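Local coordinates for TIGR00266 family protein (Pseudomonas aeruginosa, PDB 1YOX), which is of unknown function but belongs to the AIM24 (mitochondrial biogenesis) family of the cupin clan and assembles as a trimer of beta-rich subunits, at residues R11-G14 / Q18-E21; T78-E83 / V90-P95; Q149-E152 / L156-V159; R176-C181 / F227-G232. All blocks are in the same frame, centred on the assembly; numbering follows the deposited sequence.

Contacts 2 and 3 are buried and wholly apolar: each joins two strands that share no backbone bond, and strands 78-82 and 156-162 lie in one six-stranded sheet. Contact 1, partly buried, is the opposite case, a hairpin stitched by backbone bonds with a salt bridge on one face. It shares a sheet with contact 2, since strands 19-24 and 88-92 are neighbours, and Val20 N lies 2.8 Å from Phe92 O. Val20 also packs on Phe158, although the centres of contacts 1 and 3 are about 17 Å apart. Contact 4, its centre about 20 to 26 Å from theirs, ties strand end to helix by an ion pair at a subunit interface.

Contact 1 of 4, residues R11-G14 / Q18-E21; sequences RILG and QTVE
Arg11 and Glu21 run side by side from facing strands, and the arginine grips the carboxylate side-on with two nitrogens. Arg11 NE donates to Glu21 OE2 at 2.9 Å in a nearly straight bond, while Arg11 NH2 takes Glu21 OE1 at a more bent 137°. Both oxygens are approached from above the carboxylate plane, which stands 71° from the guanidinium. Arg11 CG sits between backbone N and carbonyl carbon (chi1 46°), and the extended chain beyond it brings NE alongside Glu21; Leu13 CD1 lies over one guanidinium face. Glu21 OE1 also hydrogen-bonds Tyr39 OH and forms a salt bridge with Arg168 of the second subunit. Strands 9-13 and 19-24 form an antiparallel beta hairpin at one end of a four-stranded sheet. Arg11-Glu21 and Leu13-Thr19 are its hydrogen-bonded pairs, with Leu13 N 2.8 Å from Thr19 O, and Ile12-Val20 is the non-hydrogen-bonded pair between them. This ladder and the ion pair are the tight part; Leu13 CB meets Thr19 CG2 at 3.9 Å, and Thr19 OG1 turns to Phe92 O. On the other face Ile12 CG1 comes only within 4.3 Å of Val20 CG2, and Ile12 CG2 rests on the Gln18 amide. The Gln18 end is loose too: NE2 makes weak bonds to Gly14 O and Glu15 O, though OE1 accepts from Val100 N. Arg11 is exposed, although Arg168 of the second subunit packs on it.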
loop_
_atom_site.group_PDB
_atom_site.type_symbol
_atom_site.label_atom_id
_atom_site.label_comp_id
_atom_site.label_asym_id
_atom_site.label_seq_id
_atom_site.Cartn_x
_atom_site.Cartn_y
_atom_site.Cartn_z
ATOM N N ARG C 11 -4.945 20.925 -0.950
ATOM C CA ARG C 11 -3.597 20.507 -0.632
ATOM C C ARG C 11 -3.586 18.975 -0.669
ATOM O O ARG C 11 -4.549 18.331 -0.280
ATOM C CB ARG C 11 -3.151 21.038 0.727
ATOM C CG ARG C 11 -4.183 20.851 1.830
ATOM C CD ARG C 11 -3.745 21.490 3.140
ATOM N NE ARG C 11 -4.590 21.031 4.248
ATOM C CZ ARG C 11 -4.138 20.432 5.352
ATOM N NH1 ARG C 11 -2.832 20.206 5.533
ATOM N NH2 ARG C 11 -5.007 20.058 6.280
ATOM N N ILE C 12 -2.509 18.415 -1.192
ATOM C CA ILE C 12 -2.317 16.991 -1.271
ATOM C C ILE C 12 -1.483 16.601 -0.060
ATOM O O ILE C 12 -0.371 17.095 0.119
ATOM C CB ILE C 12 -1.604 16.603 -2.591
ATOM C CG1 ILE C 12 -2.588 16.678 -3.770
ATOM C CG2 ILE C 12 -0.976 15.180 -2.509
ATOM C CD1 ILE C 12 -1.908 16.829 -5.153
ATOM N N LEU C 13 -2.019 15.697 0.758
ATOM C CA LEU C 13 -1.344 15.264 1.962
ATOM C C LEU C 13 -0.620 13.926 1.808
ATOM O O LEU C 13 -1.044 13.067 1.029
ATOM C CB LEU C 13 -2.359 15.190 3.098
ATOM C CG LEU C 13 -3.188 16.454 3.306
ATOM C CD1 LEU C 13 -4.285 16.146 4.300
ATOM C CD2 LEU C 13 -2.269 17.562 3.796
ATOM N N GLY C 14 0.460 13.755 2.568
ATOM C CA GLY C 14 1.199 12.506 2.614
ATOM C C GLY C 14 2.320 12.474 1.599
ATOM O O GLY C 14 2.381 13.325 0.697
ATOM N N GLN C 18 -1.209 9.011 -0.744
ATOM C CA GLN C 18 -1.730 10.372 -0.757
ATOM C C GLN C 18 -3.249 10.501 -0.685
ATOM O O GLN C 18 -4.015 9.630 -1.172
ATOM C CB GLN C 18 -1.140 11.147 -1.956
ATOM C CG GLN C 18 0.380 11.298 -1.827
ATOM C CD GLN C 18 1.050 12.122 -2.926
ATOM O OE1 GLN C 18 0.529 12.287 -4.042
ATOM N NE2 GLN C 18 2.232 12.628 -2.616
ATOM N N THR C 19 -3.659 11.611 -0.082
ATOM C CA THR C 19 -5.040 12.041 -0.052
ATOM C C THR C 19 -5.190 13.548 -0.415
ATOM O O THR C 19 -4.307 14.349 -0.167
ATOM C CB THR C 19 -5.645 11.750 1.311
ATOM O OG1 THR C 19 -6.904 12.417 1.440
ATOM C CG2 THR C 19 -4.758 12.213 2.387
ATOM N N VAL C 20 -6.312 13.912 -1.010
ATOM C CA VAL C 20 -6.543 15.263 -1.442
ATOM C C VAL C 20 -7.588 15.955 -0.584
ATOM O O VAL C 20 -8.740 15.550 -0.515
ATOM C CB VAL C 20 -6.867 15.366 -2.975
ATOM C CG1 VAL C 20 -8.203 14.728 -3.297
ATOM C CG2 VAL C 20 -6.850 16.834 -3.407
ATOM N N GLU C 21 -7.159 17.011 0.085
ATOM C CA GLU C 21 -8.063 17.789 0.899
ATOM C C GLU C 21 -8.446 19.007 0.078
ATOM O O GLU C 21 -7.611 19.861 -0.218
ATOM C CB GLU C 21 -7.435 18.184 2.236
ATOM C CG GLU C 21 -8.455 18.801 3.196
ATOM C CD GLU C 21 -7.824 19.668 4.264
ATOM O OE1 GLU C 21 -7.621 19.166 5.387
ATOM O OE2 GLU C 21 -7.500 20.843 3.975
#

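Contact 2 of 4, residues T78-E83 / V90-P95; sequences THFTNE and VAFAAP
Phe80 and Phe92 form a T-shaped, edge-to-face pair in which the edge of Phe92 is turned toward the face of Phe80. The ring planes stand 71° apart and the centroids 5.3 Å. Phe92 CE2 comes down 3.7 Å from Phe80 CE1, displaced toward the rim of the ring rather than over its middle, and its neighbour Phe92 CZ lies 3.8 Å from Phe80 CD1. The two side chains slide past each other in opposite directions. Phe80 holds its CG beside the backbone N, anti to the carbonyl carbon (chi1 -64°), which sends the ring out toward the other segment.

The second kind is apolar, methyl against ring. Val90 CG1 meets Phe80 CD2 at 4.0 Å, obliquely to the ring and from a side chain crossing it at about a right angle. Val90 CG1, anti to the backbone N (chi1 -161°), is the branch that makes the touch.

No hydrogen bond spans the two segments: each strand spends its backbone bonds elsewhere, Phe80 on Val30 and Phe92 on Val20. Ile44 and Phe46 of strand 44-48 pack on Phe80, while Val30 and Ala32 of strand 29-32 pack on Phe92, Val30 on Phe80 as well. These buried side chains lie between two antiparallel sheets, one holding strand 78-82 and the other strand 88-92, consistent with the two facing sheets of the beta-barrel expected in the cupin clan.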
loop_
_atom_site.group_PDB
_atom_site.type_symbol
_atom_site.label_atom_id
_atom_site.label_comp_id
_atom_site.label_asym_id
_atom_site.label_seq_id
_atom_site.Cartn_x
_atom_site.Cartn_y
_atom_site.Cartn_z
ATOM N N THR C 78 -21.055 11.690 -6.458
ATOM C CA THR C 78 -21.622 12.485 -5.371
ATOM C C THR C 78 -21.083 13.910 -5.381
ATOM O O THR C 78 -19.911 14.138 -5.654
ATOM C CB THR C 78 -21.417 11.856 -4.000
ATOM O OG1 THR C 78 -20.016 11.682 -3.769
ATOM C CG2 THR C 78 -22.149 10.515 -3.902
ATOM N N HIS C 79 -21.968 14.859 -5.110
ATOM C CA HIS C 79 -21.619 16.282 -5.056
ATOM C C HIS C 79 -21.441 16.702 -3.603
ATOM O O HIS C 79 -22.317 16.473 -2.768
ATOM C CB HIS C 79 -22.714 17.134 -5.714
ATOM C CG HIS C 79 -22.768 17.023 -7.206
ATOM N ND1 HIS C 79 -22.651 15.823 -7.877
ATOM C CD2 HIS C 79 -22.938 17.967 -8.159
ATOM C CE1 HIS C 79 -22.743 16.031 -9.177
ATOM N NE2 HIS C 79 -22.924 17.324 -9.375
ATOM N N PHE C 80 -20.298 17.294 -3.304
ATOM C CA PHE C 80 -20.050 17.866 -1.972
ATOM C C PHE C 80 -20.058 19.395 -2.077
ATOM O O PHE C 80 -19.228 19.976 -2.757
ATOM C CB PHE C 80 -18.720 17.344 -1.398
ATOM C CG PHE C 80 -18.714 15.854 -1.157
ATOM C CD1 PHE C 80 -18.512 14.956 -2.218
ATOM C CD2 PHE C 80 -18.941 15.340 0.111
ATOM C CE1 PHE C 80 -18.532 13.574 -2.003
ATOM C CE2 PHE C 80 -18.938 13.940 0.335
ATOM C CZ PHE C 80 -18.731 13.068 -0.718
ATOM N N THR C 81 -21.017 20.034 -1.418
ATOM C CA THR C 81 -21.119 21.495 -1.444
ATOM C C THR C 81 -20.919 22.124 -0.072
ATOM O O THR C 81 -21.354 21.568 0.962
ATOM C CB THR C 81 -22.447 21.966 -2.077
ATOM O OG1 THR C 81 -22.602 21.310 -3.332
ATOM C CG2 THR C 81 -22.430 23.482 -2.349
ATOM N N ASN C 82 -20.234 23.275 -0.081
ATOM C CA ASN C 82 -20.142 24.167 1.083
ATOM C C ASN C 82 -21.428 25.015 1.264
ATOM O O ASN C 82 -21.683 25.964 0.504
ATOM C CB ASN C 82 -18.923 25.062 0.939
ATOM C CG ASN C 82 -18.675 25.964 2.158
ATOM O OD1 ASN C 82 -17.629 26.615 2.246
ATOM N ND2 ASN C 82 -19.603 25.988 3.088
ATOM N N GLU C 83 -22.218 24.647 2.272
ATOM C CA GLU C 83 -23.486 25.307 2.581
ATOM C C GLU C 83 -23.353 26.291 3.741
ATOM O O GLU C 83 -24.366 26.732 4.308
ATOM C CB GLU C 83 -24.541 24.267 2.973
ATOM C CG GLU C 83 -24.678 23.124 2.002
ATOM C CD GLU C 83 -25.833 23.323 1.057
ATOM O OE1 GLU C 83 -26.946 22.883 1.422
ATOM O OE2 GLU C 83 -25.641 23.938 -0.024
ATOM N N VAL C 90 -13.208 19.011 2.577
ATOM C CA VAL C 90 -13.523 17.588 2.400
ATOM C C VAL C 90 -12.290 16.907 1.808
ATOM O O VAL C 90 -11.760 17.396 0.825
ATOM C CB VAL C 90 -14.644 17.342 1.356
ATOM C CG1 VAL C 90 -15.254 15.959 1.534
ATOM C CG2 VAL C 90 -15.701 18.405 1.379
ATOM N N ALA C 91 -11.874 15.772 2.365
ATOM C CA ALA C 91 -10.741 15.013 1.834
ATOM C C ALA C 91 -11.157 13.682 1.135
ATOM O O ALA C 91 -12.160 13.045 1.519
ATOM C CB ALA C 91 -9.690 14.762 2.929
ATOM N N PHE C 92 -10.377 13.294 0.118
ATOM C CA PHE C 92 -10.639 12.113 -0.708
ATOM C C PHE C 92 -9.359 11.331 -0.882
ATOM O O PHE C 92 -8.295 11.934 -0.949
ATOM C CB PHE C 92 -11.182 12.502 -2.097
ATOM C CG PHE C 92 -12.431 13.326 -2.039
ATOM C CD1 PHE C 92 -12.372 14.709 -2.243
ATOM C CD2 PHE C 92 -13.653 12.732 -1.746
ATOM C CE1 PHE C 92 -13.493 15.479 -2.177
ATOM C CE2 PHE C 92 -14.810 13.484 -1.665
ATOM C CZ PHE C 92 -14.745 14.870 -1.894
ATOM N N ALA C 93 -9.474 9.994 -0.909
ATOM C CA ALA C 93 -8.364 9.062 -1.231
ATOM C C ALA C 93 -8.904 7.815 -1.948
ATOM O O ALA C 93 -10.047 7.370 -1.701
ATOM C CB ALA C 93 -7.618 8.657 -0.000
ATOM N N ALA C 94 -8.092 7.264 -2.851
ATOM C CA ALA C 94 -8.440 6.010 -3.535
ATOM C C ALA C 94 -8.335 4.818 -2.553
ATOM O O ALA C 94 -7.664 4.921 -1.524
ATOM C CB ALA C 94 -7.551 5.809 -4.743
ATOM N N PRO C 95 -9.007 3.684 -2.865
ATOM C CA PRO C 95 -8.960 2.535 -1.954
ATOM C C PRO C 95 -7.796 1.580 -2.160
ATOM O O PRO C 95 -7.903 0.395 -1.823
ATOM C CB PRO C 95 -10.301 1.848 -2.197
ATOM C CG PRO C 95 -10.704 2.244 -3.628
ATOM C CD PRO C 95 -9.870 3.432 -4.048
#

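Contact 3 of 4, residues Q149-E152 / L156-V159; sequences QKLE and LVFV
Leu151 and Val157 point at each other from different sheets, and their side chains meet at a slant rather than end on. One methyl of the leucine does most of the work. Leu151 CD1 is held in the fork of the valine, 3.8 Å from Val157 CG2 and an equal 3.8 Å from Val157 CG1. The root of the leucine adds a looser touch, with Leu151 CB 4.1 Å from Val157 CG2. Leu151 carries CG beside its backbone N and anti to its carbonyl carbon (chi1 -40°), and the next torsion is extended (chi2 171°), which carries CD1 out to the valine.

The chi1 of Val157, 125°, lies away from the staggered positions, and both methyls face Leu151. Val159, two residues on and on the same face of its strand, also points toward the leucine, but Val159 CG1 stays 4.4 Å from Leu151 CD1 and only brushes it. Phe158 between them turns away, to the face where its ring meets Tyr10 edge-to-face.

The three touching side chains are buried within one subunit. Phe119 and Cys114 close round Leu151, Leu112, Val103 and Ala122 round Val157, and Val101 beside Val159. Strands 146-152 and 156-162 follow each other through a short connection yet belong to different antiparallel sheets, and the side chains pack between these facing sheets, consistent with a cupin-type beta fold. The chemistry is hydrophobic burial and close methyl contact: at this point the two strands are held by apolar packing, with no hydrogen bond between the segments.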
loop_
_atom_site.group_PDB
_atom_site.type_symbol
_atom_site.label_atom_id
_atom_site.label_comp_id
_atom_site.label_asym_id
_atom_site.label_seq_id
_atom_site.Cartn_x
_atom_site.Cartn_y
_atom_site.Cartn_z
ATOM N N GLN C 149 -12.857 6.670 -18.693
ATOM C CA GLN C 149 -13.716 7.830 -18.618
ATOM C C GLN C 149 -13.142 9.016 -19.404
ATOM O O GLN C 149 -11.933 9.072 -19.645
ATOM C CB GLN C 149 -13.924 8.209 -17.159
ATOM C CG GLN C 149 -14.699 7.158 -16.413
ATOM C CD GLN C 149 -14.934 7.545 -15.004
ATOM O OE1 GLN C 149 -13.985 7.845 -14.251
ATOM N NE2 GLN C 149 -16.199 7.562 -14.613
ATOM N N LYS C 150 -14.016 9.928 -19.832
ATOM C CA LYS C 150 -13.557 11.231 -20.349
ATOM C C LYS C 150 -13.968 12.348 -19.410
ATOM O O LYS C 150 -15.124 12.461 -19.012
ATOM C CB LYS C 150 -13.991 11.522 -21.807
ATOM C CG LYS C 150 -15.476 11.425 -22.107
ATOM C CD LYS C 150 -15.802 11.989 -23.527
ATOM C CE LYS C 150 -17.295 11.779 -23.885
ATOM N NZ LYS C 150 -17.586 11.810 -25.361
ATOM N N LEU C 151 -12.976 13.143 -19.051
ATOM C CA LEU C 151 -13.152 14.280 -18.168
ATOM C C LEU C 151 -12.904 15.509 -19.045
ATOM O O LEU C 151 -11.808 15.676 -19.606
ATOM C CB LEU C 151 -12.151 14.230 -17.005
ATOM C CG LEU C 151 -11.850 12.866 -16.351
ATOM C CD1 LEU C 151 -10.700 12.950 -15.367
ATOM C CD2 LEU C 151 -13.088 12.281 -15.681
ATOM N N GLU C 152 -13.925 16.346 -19.192
ATOM C CA GLU C 152 -13.754 17.589 -19.956
ATOM C C GLU C 152 -14.242 18.858 -19.225
ATOM O O GLU C 152 -15.151 18.818 -18.404
ATOM C CB GLU C 152 -14.313 17.450 -21.402
ATOM C CG GLU C 152 -15.618 16.661 -21.545
ATOM C CD GLU C 152 -15.809 16.014 -22.919
ATOM O OE1 GLU C 152 -14.839 15.887 -23.703
ATOM O OE2 GLU C 152 -16.960 15.621 -23.224
ATOM N N LEU C 156 -10.215 21.791 -12.305
ATOM C CA LEU C 156 -9.308 20.824 -11.697
ATOM C C LEU C 156 -9.891 19.437 -11.528
ATOM O O LEU C 156 -11.039 19.237 -11.127
ATOM C CB LEU C 156 -8.781 21.332 -10.369
ATOM C CG LEU C 156 -7.745 22.435 -10.546
ATOM C CD1 LEU C 156 -7.565 23.155 -9.218
ATOM C CD2 LEU C 156 -6.416 21.878 -11.070
ATOM N N VAL C 157 -9.031 18.486 -11.829
ATOM C CA VAL C 157 -9.331 17.066 -11.835
ATOM C C VAL C 157 -8.214 16.455 -10.980
ATOM O O VAL C 157 -7.104 16.972 -10.969
ATOM C CB VAL C 157 -9.349 16.596 -13.318
ATOM C CG1 VAL C 157 -8.430 15.457 -13.591
ATOM C CG2 VAL C 157 -10.795 16.422 -13.835
ATOM N N PHE C 158 -8.514 15.411 -10.225
ATOM C CA PHE C 158 -7.509 14.728 -9.420
ATOM C C PHE C 158 -7.632 13.244 -9.744
ATOM O O PHE C 158 -8.735 12.663 -9.714
ATOM C CB PHE C 158 -7.723 14.979 -7.924
ATOM C CG PHE C 158 -7.763 16.435 -7.560
ATOM C CD1 PHE C 158 -8.930 17.183 -7.752
ATOM C CD2 PHE C 158 -6.617 17.078 -7.069
ATOM C CE1 PHE C 158 -8.966 18.546 -7.453
ATOM C CE2 PHE C 158 -6.646 18.455 -6.743
ATOM C CZ PHE C 158 -7.826 19.181 -6.932
ATOM N N VAL C 159 -6.500 12.651 -10.099
ATOM C CA VAL C 159 -6.480 11.270 -10.488
ATOM C C VAL C 159 -5.476 10.575 -9.574
ATOM O O VAL C 159 -4.576 11.221 -9.049
ATOM C CB VAL C 159 -6.161 11.053 -12.043
ATOM C CG1 VAL C 159 -7.252 11.676 -12.946
ATOM C CG2 VAL C 159 -4.809 11.577 -12.420
#

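Contact 4 of 4, residues R176-C181 / F227-G232; sequences RVDTGC and FSRLAG
The guanidinium of Arg229 meets Asp178 edge-on: Arg229 NH2 donates to Asp178 OD2 at 2.7 Å with an angle of 160°, the oxygen lying in the guanidinium plane. The carboxylate is turned 33° against it and is met on the anti side of OD2, somewhat out of its own plane. Cys181 SG stands obliquely to the same group, 4.0 Å from Arg229 NH2. On the helix, one face of the Phe227 ring is covered near its rim by Ala231 CB.

Both charged groups point across the gap. Asp178 CG is anti to its backbone N, and the Arg229 chain leaves the helix extended before bending at chi3 (-60°), which swings the guanidinium toward the aspartate. This single bond forms a largely buried salt bridge, Arg229 buried and Asp178 partly exposed, in which each charge probably steadies the other. Arg229 NH2 also donates to Met37 O of the third subunit, so this nitrogen has two hydrogen-bond acceptors. Beside it, Ser228 OG rests 3.6 Å from Gly180 CA, where the absence of a side chain lets the helix come close.

Strand 173-178 ends here in a 3-10 turn, closed by Cys181 N to Asp178 O at 2.9 Å, which leads on to strand 182-185. Helix 227-237 packs against that turn, with Leu230 touching Leu230 of the second subunit, while Arg176 and Val177 continue the sheet as an antiparallel ladder into the third.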
loop_
_atom_site.group_PDB
_atom_site.type_symbol
_atom_site.label_atom_id
_atom_site.label_comp_id
_atom_site.label_asym_id
_atom_site.label_seq_id
_atom_site.Cartn_x
_atom_site.Cartn_y
_atom_site.Cartn_z
ATOM N N ARG C 176 3.841 0.152 -25.333
ATOM C CA ARG C 176 3.031 -0.993 -24.943
ATOM C C ARG C 176 3.011 -1.084 -23.414
ATOM O O ARG C 176 4.058 -1.050 -22.752
ATOM C CB ARG C 176 3.553 -2.290 -25.565
ATOM C CG ARG C 176 3.043 -2.584 -27.014
ATOM C CD ARG C 176 3.914 -3.670 -27.711
ATOM N NE ARG C 176 5.339 -3.318 -27.634
ATOM C CZ ARG C 176 6.341 -4.196 -27.540
ATOM N NH1 ARG C 176 6.094 -5.511 -27.513
ATOM N NH2 ARG C 176 7.598 -3.753 -27.463
ATOM N N VAL C 177 1.804 -1.182 -22.871
ATOM C CA VAL C 177 1.576 -1.102 -21.440
ATOM C C VAL C 177 0.691 -2.270 -20.996
ATOM O O VAL C 177 -0.368 -2.515 -21.597
ATOM C CB VAL C 177 0.911 0.280 -21.077
ATOM C CG1 VAL C 177 0.390 0.300 -19.647
ATOM C CG2 VAL C 177 1.876 1.449 -21.303
ATOM N N ASP C 178 1.110 -2.983 -19.944
ATOM C CA ASP C 178 0.175 -3.869 -19.224
ATOM C C ASP C 178 -1.124 -3.112 -18.936
ATOM O O ASP C 178 -1.110 -2.010 -18.422
ATOM C CB ASP C 178 0.769 -4.430 -17.930
ATOM C CG ASP C 178 -0.147 -5.481 -17.258
ATOM O OD1 ASP C 178 -0.938 -6.159 -17.946
ATOM O OD2 ASP C 178 -0.070 -5.646 -16.030
ATOM N N THR C 179 -2.249 -3.701 -19.317
ATOM C CA THR C 179 -3.488 -2.944 -19.475
ATOM C C THR C 179 -3.959 -2.154 -18.251
ATOM O O THR C 179 -4.296 -0.985 -18.368
ATOM C CB THR C 179 -4.577 -3.809 -20.141
ATOM O OG1 THR C 179 -4.238 -3.959 -21.528
ATOM C CG2 THR C 179 -5.962 -3.174 -20.041
ATOM N N GLY C 180 -3.939 -2.756 -17.071
ATOM C CA GLY C 180 -4.362 -2.037 -15.868
ATOM C C GLY C 180 -3.456 -0.884 -15.456
ATOM O O GLY C 180 -3.892 -0.009 -14.716
ATOM N N CYS C 181 -2.206 -0.900 -15.929
ATOM C CA CYS C 181 -1.205 0.126 -15.640
ATOM C C CYS C 181 -1.467 1.507 -16.246
ATOM O O CYS C 181 -0.784 2.470 -15.902
ATOM C CB CYS C 181 0.194 -0.353 -16.047
ATOM S SG CYS C 181 0.839 -1.591 -14.950
ATOM N N PHE C 227 -4.765 -1.276 -9.198
ATOM C CA PHE C 227 -5.664 -1.975 -8.315
ATOM C C PHE C 227 -5.996 -3.376 -8.854
ATOM O O PHE C 227 -6.219 -4.332 -8.085
ATOM C CB PHE C 227 -6.941 -1.142 -8.166
ATOM C CG PHE C 227 -8.046 -1.842 -7.432
ATOM C CD1 PHE C 227 -7.935 -2.121 -6.079
ATOM C CD2 PHE C 227 -9.206 -2.199 -8.095
ATOM C CE1 PHE C 227 -8.947 -2.741 -5.406
ATOM C CE2 PHE C 227 -10.228 -2.820 -7.419
ATOM C CZ PHE C 227 -10.094 -3.110 -6.086
ATOM N N SER C 228 -6.041 -3.476 -10.178
ATOM C CA SER C 228 -6.454 -4.697 -10.863
ATOM C C SER C 228 -5.416 -5.764 -10.649
ATOM O O SER C 228 -5.745 -6.943 -10.505
ATOM C CB SER C 228 -6.627 -4.427 -12.359
ATOM O OG SER C 228 -5.533 -3.684 -12.870
ATOM N N ARG C 229 -4.157 -5.345 -10.629
ATOM C CA ARG C 229 -3.104 -6.264 -10.314
ATOM C C ARG C 229 -3.085 -6.583 -8.822
ATOM O O ARG C 229 -2.921 -7.758 -8.428
ATOM C CB ARG C 229 -1.754 -5.745 -10.791
ATOM C CG ARG C 229 -0.613 -6.635 -10.377
ATOM C CD ARG C 229 0.718 -6.052 -10.757
ATOM N NE ARG C 229 0.821 -5.854 -12.214
ATOM C CZ ARG C 229 1.939 -5.539 -12.864
ATOM N NH1 ARG C 229 3.073 -5.387 -12.201
ATOM N NH2 ARG C 229 1.916 -5.376 -14.182
ATOM N N LEU C 230 -3.264 -5.551 -7.991
ATOM C CA LEU C 230 -3.297 -5.758 -6.545
ATOM C C LEU C 230 -4.458 -6.705 -6.216
ATOM O O LEU C 230 -4.236 -7.770 -5.650
ATOM C CB LEU C 230 -3.468 -4.429 -5.783
ATOM C CG LEU C 230 -2.971 -4.154 -4.348
ATOM C CD1 LEU C 230 -3.837 -3.107 -3.598
ATOM C CD2 LEU C 230 -2.771 -5.364 -3.505
ATOM N N ALA C 231 -5.683 -6.332 -6.590
ATOM C CA ALA C 231 -6.868 -7.131 -6.228
ATOM C C ALA C 231 -6.793 -8.522 -6.833
ATOM O O ALA C 231 -7.045 -9.508 -6.132
ATOM C CB ALA C 231 -8.121 -6.459 -6.645
ATOM N N GLY C 232 -6.430 -8.593 -8.124
ATOM C CA GLY C 232 -6.304 -9.861 -8.846
ATOM C C GLY C 232 -5.382 -10.870 -8.191
ATOM O O GLY C 232 -5.792 -12.023 -7.930
#